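Local coordinates for KP6 killer toxin subunit beta (Ustilago maydis virus P6, PDB 4GVB), which forms, with the non-covalently bound alpha subunit, a secreted viral killer toxin that is lethal to sensitive fungal cells, at residues B[8-13]-B[18-23]; B[38-41]-B[46-49]. All coordinates share one frame; numbering follows the deposited sequence.

Interaction 1 of 2, residues B[8-13]-B[18-23]; sequences MCQCVD and GVRLDA
V12 and R20 form an isolated backbone bridge, their CA atoms 4.5 Å apart, where the loop after strand 7-13 turns back past the strand's end. Two hydrogen bonds flank the pair: D13 N gives to V19 O at 2.9 Å, and L21 N gives to C11 O at 2.9 Å. V19 O also lies 3.1 Å from V12 CA, a CA-H...O contact beside the stronger bond from D13 N. On the side-chain level L21 packs on the strand backbone. With CG anti to its own carbonyl carbon (chi1 -62°), CG and CD1 both lie over the face of the V12-D13 peptide, CG 3.7 Å from D13 N and CD1 3.8 Å from V12 C. V12 CB meets G18 O at 3.4 Å. The aliphatic part of R20 passes over the end of Q10, CG being its nearest carbon, with the amide and guanidinium planes 35° apart. Beyond this point the R20 chain turns about its CG-CD bond, which brings NE within 3.0 Å of D22 OD1, on the syn lone pair and close to the guanidinium plane; NH2 completes the salt bridge to D22 OD2. T25 OG1 is hydrogen-bonded to both C11 N and L21 O, and C11 itself is tied to C64 by a disulfide. D13 OD2 makes a weak hydrogen bond to N69 of the alpha subunit, against which L21 packs. The arrangement is a strand-to-helix connection, with L21 as N-cap residue of helix 22-29, pinned by one beta bridge at the edge of the disulfide-linked core.

Interaction 2 of 2, residues B[38-41]-B[46-49]; sequences YYTE and CRAK
The Y38 ring and the R47 side chain lie on the same face of a short antiparallel pairing and cross there, the ring and guanidinium planes 28° apart. R47 lays its aliphatic chain over one face of the ring, on the CE2-CZ side: CB comes 3.6 Å from Y38 CE2, and CD is 3.3 Å from Y38 OH. The ring reaches across because Y38 CG sits between the backbone N and the carbonyl carbon (chi1 74°), a rotation that swings it toward the partner strand. Its CE2 edge then meets A48 O at 3.3 Å, near the ring plane. The hydroxyl finds its polar partner in Q79. With its chain extended from CG to NE, R47 carries its guanidinium beyond the tyrosine toward T40, where NH1 stands 3.0 Å from T40 OG1; NH2 forms a salt bridge with D43 in the turn. Beneath these groups Y38 and R47 are a hydrogen-bonded pair, Y38 N to R47 O and R47 N to Y38 O, both 2.8 Å. Y39 and C46 form the neighbouring non-hydrogen-bonded pair on the opposite face, C46 joined to C29 by a disulfide. This is a two-stranded beta hairpin with a cross-strand tyrosine-arginine contact.

In sequence interaction 1 comes first and interaction 2 follows, and their centres lie about 13 Å apart. Helix 22-29 joins them: it starts in 18-23, carries C29, the disulfide partner of C46, and receives Y39 of the hairpin on D22, T25 and R26. A probable backbone hydrogen bond from C46 N to C9 O, 2.9 Å, also ties the hairpin to strand 7-13. Both contacts are partly buried. In 8-13 with 18-23, packing on the backbone dominates and the alpha subunit approaches one end; in 38-41 with 46-49, an aromatic ring and an arginine carry the contact, and the hairpin segments make no contact with the alpha subunit.

Interaction 1 of 2, residues B[8-13]-B[18-23]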
loop_
_atom_site.group_PDB
_atom_site.type_symbol
_atom_site.label_atom_id
_atom_site.label_comp_id
_atom_site.label_asym_id
_atom_site.label_seq_id
_atom_site.Cartn_x
_atom_site.Cartn_y
_atom_site.Cartn_z
ATOM N N MET B 8 -5.422 -16.618 -8.950
ATOM C CA MET B 8 -4.450 -16.240 -7.928
ATOM C C MET B 8 -3.479 -15.231 -8.547
ATOM O O MET B 8 -3.076 -15.384 -9.693
ATOM C CB MET B 8 -3.714 -17.465 -7.371
ATOM C CG MET B 8 -2.905 -18.247 -8.394
ATOM S SD MET B 8 -2.278 -19.818 -7.746
ATOM C CE MET B 8 -1.172 -20.288 -9.056
ATOM N N CYS B 9 -3.118 -14.198 -7.789
ATOM C CA CYS B 9 -2.364 -13.086 -8.340
ATOM C C CYS B 9 -1.256 -12.596 -7.427
ATOM O O CYS B 9 -1.337 -12.719 -6.202
ATOM C CB CYS B 9 -3.296 -11.901 -8.627
ATOM S SG CYS B 9 -4.669 -12.200 -9.771
ATOM N N GLN B 10 -0.216 -12.053 -8.050
ATOM C CA GLN B 10 0.855 -11.349 -7.366
ATOM C C GLN B 10 0.884 -9.932 -7.912
ATOM O O GLN B 10 0.592 -9.709 -9.085
ATOM C CB GLN B 10 2.217 -11.976 -7.693
ATOM C CG GLN B 10 2.376 -13.467 -7.440
ATOM C CD GLN B 10 3.747 -13.947 -7.890
ATOM O OE1 GLN B 10 4.402 -14.740 -7.214
ATOM N NE2 GLN B 10 4.189 -13.455 -9.034
ATOM N N CYS B 11 1.241 -8.970 -7.066
ATOM C CA CYS B 11 1.660 -7.653 -7.542
ATOM C C CYS B 11 3.118 -7.757 -7.954
ATOM O O CYS B 11 3.905 -8.402 -7.271
ATOM C CB CYS B 11 1.504 -6.611 -6.418
ATOM S SG CYS B 11 -0.190 -6.420 -5.853
ATOM N N VAL B 12 3.479 -7.134 -9.072
ATOM C CA VAL B 12 4.832 -7.226 -9.589
ATOM C C VAL B 12 5.330 -5.860 -10.054
ATOM O O VAL B 12 4.537 -4.978 -10.390
ATOM C CB VAL B 12 4.914 -8.227 -10.773
ATOM C CG1 VAL B 12 4.534 -9.628 -10.309
ATOM C CG2 VAL B 12 4.002 -7.781 -11.918
ATOM N N ASP B 13 6.646 -5.701 -10.075
ATOM C CA ASP B 13 7.247 -4.455 -10.515
ATOM C C ASP B 13 7.008 -4.242 -12.008
ATOM O O ASP B 13 6.965 -5.191 -12.797
ATOM C CB ASP B 13 8.741 -4.438 -10.204
ATOM C CG ASP B 13 9.258 -3.038 -9.939
ATOM O OD1 ASP B 13 8.498 -2.074 -10.175
ATOM O OD2 ASP B 13 10.417 -2.905 -9.484
ATOM N N GLY B 18 9.512 -7.814 -14.020
ATOM C CA GLY B 18 8.340 -7.723 -13.176
ATOM C C GLY B 18 8.472 -8.686 -12.017
ATOM O O GLY B 18 7.740 -9.673 -11.927
ATOM N N VAL B 19 9.410 -8.400 -11.120
ATOM C CA VAL B 19 9.626 -9.265 -9.963
ATOM C C VAL B 19 8.467 -9.126 -8.959
ATOM O O VAL B 19 7.781 -8.102 -8.944
ATOM C CB VAL B 19 11.000 -8.996 -9.309
ATOM C CG1 VAL B 19 11.027 -7.636 -8.614
ATOM C CG2 VAL B 19 11.358 -10.109 -8.348
ATOM N N ARG B 20 8.228 -10.168 -8.162
ATOM C CA ARG B 20 7.215 -10.146 -7.101
ATOM C C ARG B 20 7.474 -8.983 -6.154
ATOM O O ARG B 20 8.610 -8.778 -5.753
ATOM C CB ARG B 20 7.333 -11.402 -6.241
ATOM C CG ARG B 20 7.085 -12.704 -6.928
ATOM C CD ARG B 20 7.678 -13.836 -6.092
ATOM N NE ARG B 20 7.305 -13.747 -4.677
ATOM C CZ ARG B 20 7.611 -14.672 -3.768
ATOM N NH1 ARG B 20 8.290 -15.745 -4.141
ATOM N NH2 ARG B 20 7.240 -14.539 -2.497
ATOM N N LEU B 21 6.432 -8.243 -5.782
ATOM C CA LEU B 21 6.569 -7.220 -4.740
ATOM C C LEU B 21 5.704 -7.669 -3.590
ATOM O O LEU B 21 4.512 -7.363 -3.540
ATOM C CB LEU B 21 6.093 -5.855 -5.247
ATOM C CG LEU B 21 6.827 -5.217 -6.426
ATOM C CD1 LEU B 21 6.158 -3.895 -6.861
ATOM C CD2 LEU B 21 8.275 -5.020 -6.092
ATOM N N ASP B 22 6.294 -8.428 -2.673
ATOM C CA ASP B 22 5.512 -9.163 -1.686
ATOM C C ASP B 22 4.648 -8.291 -0.758
ATOM O O ASP B 22 3.487 -8.577 -0.535
ATOM C CB ASP B 22 6.414 -10.128 -0.896
ATOM C CG ASP B 22 6.956 -11.275 -1.765
ATOM O OD1 ASP B 22 6.366 -11.580 -2.832
ATOM O OD2 ASP B 22 7.972 -11.882 -1.371
ATOM N N ALA B 23 5.213 -7.217 -0.227
ATOM C CA ALA B 23 4.471 -6.369 0.696
ATOM C C ALA B 23 3.299 -5.679 -0.001
ATOM O O ALA B 23 2.251 -5.409 0.607
ATOM C CB ALA B 23 5.401 -5.359 1.329
#

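Interaction 2 of 2, residues B[38-41]-B[46-49]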
loop_
_atom_site.group_PDB
_atom_site.type_symbol
_atom_site.label_atom_id
_atom_site.label_comp_id
_atom_site.label_asym_id
_atom_site.label_seq_id
_atom_site.Cartn_x
_atom_site.Cartn_y
_atom_site.Cartn_z
ATOM N N TYR B 38 -6.433 -14.797 0.959
ATOM C CA TYR B 38 -5.306 -15.126 1.826
ATOM C C TYR B 38 -3.984 -15.148 1.078
ATOM O O TYR B 38 -3.930 -15.492 -0.112
ATOM C CB TYR B 38 -5.536 -16.422 2.607
ATOM C CG TYR B 38 -5.423 -17.672 1.775
ATOM C CD1 TYR B 38 -4.247 -18.412 1.762
ATOM C CD2 TYR B 38 -6.489 -18.107 1.001
ATOM C CE1 TYR B 38 -4.128 -19.565 0.992
ATOM C CE2 TYR B 38 -6.394 -19.261 0.231
ATOM C CZ TYR B 38 -5.205 -19.984 0.235
ATOM O OH TYR B 38 -5.100 -21.128 -0.531
ATOM N N TYR B 39 -2.924 -14.781 1.791
ATOM C CA TYR B 39 -1.609 -14.607 1.206
ATOM C C TYR B 39 -0.675 -15.742 1.588
ATOM O O TYR B 39 -0.581 -16.102 2.751
ATOM C CB TYR B 39 -1.010 -13.283 1.679
ATOM C CG TYR B 39 0.380 -13.068 1.154
ATOM C CD1 TYR B 39 0.583 -12.670 -0.160
ATOM C CD2 TYR B 39 1.494 -13.283 1.958
ATOM C CE1 TYR B 39 1.850 -12.488 -0.657
ATOM C CE2 TYR B 39 2.776 -13.093 1.465
ATOM C CZ TYR B 39 2.938 -12.693 0.148
ATOM O OH TYR B 39 4.189 -12.499 -0.368
ATOM N N THR B 40 0.039 -16.291 0.610
ATOM C CA THR B 40 0.959 -17.392 0.876
ATOM C C THR B 40 2.406 -16.939 0.834
ATOM O O THR B 40 2.935 -16.625 -0.229
ATOM C CB THR B 40 0.758 -18.545 -0.117
ATOM O OG1 THR B 40 -0.605 -18.986 -0.064
ATOM C CG2 THR B 40 1.698 -19.707 0.207
ATOM N N GLU B 41 3.050 -16.919 1.995
ATOM C CA GLU B 41 4.391 -16.352 2.115
ATOM C C GLU B 41 5.438 -16.911 1.135
ATOM O O GLU B 41 6.212 -16.146 0.564
ATOM C CB GLU B 41 4.883 -16.451 3.567
ATOM C CG GLU B 41 6.100 -15.576 3.875
ATOM C CD GLU B 41 6.612 -15.734 5.309
ATOM O OE1 GLU B 41 7.532 -16.563 5.518
ATOM O OE2 GLU B 41 6.103 -15.030 6.222
ATOM N N CYS B 46 -1.776 -14.214 -3.748
ATOM C CA CYS B 46 -3.022 -14.032 -3.025
ATOM C C CYS B 46 -4.068 -14.950 -3.649
ATOM O O CYS B 46 -4.242 -14.971 -4.870
ATOM C CB CYS B 46 -3.458 -12.570 -3.125
ATOM S SG CYS B 46 -5.056 -12.160 -2.430
ATOM N N ARG B 47 -4.757 -15.721 -2.819
ATOM C CA ARG B 47 -5.777 -16.638 -3.303
ATOM C C ARG B 47 -7.131 -16.351 -2.666
ATOM O O ARG B 47 -7.202 -15.760 -1.589
ATOM C CB ARG B 47 -5.362 -18.078 -3.010
ATOM C CG ARG B 47 -4.092 -18.522 -3.710
ATOM C CD ARG B 47 -3.619 -19.851 -3.134
ATOM N NE ARG B 47 -2.607 -20.488 -3.973
ATOM C CZ ARG B 47 -1.307 -20.231 -3.894
ATOM N NH1 ARG B 47 -0.851 -19.335 -3.020
ATOM N NH2 ARG B 47 -0.459 -20.862 -4.696
ATOM N N ALA B 48 -8.200 -16.762 -3.341
ATOM C CA ALA B 48 -9.542 -16.674 -2.779
ATOM C C ALA B 48 -9.653 -17.618 -1.579
ATOM O O ALA B 48 -9.074 -18.706 -1.578
ATOM C CB ALA B 48 -10.574 -17.023 -3.825
ATOM N N LYS B 49 -10.385 -17.199 -0.553
ATOM C CA LYS B 49 -10.564 -18.035 0.631
ATOM C C LYS B 49 -11.461 -19.242 0.341
ATOM O O LYS B 49 -11.261 -20.327 0.895
ATOM C CB LYS B 49 -11.121 -17.200 1.788
ATOM C CG LYS B 49 -10.197 -16.068 2.201
ATOM C CD LYS B 49 -10.726 -15.281 3.384
ATOM C CE LYS B 49 -9.599 -14.493 4.040
ATOM N NZ LYS B 49 -10.040 -13.750 5.256
#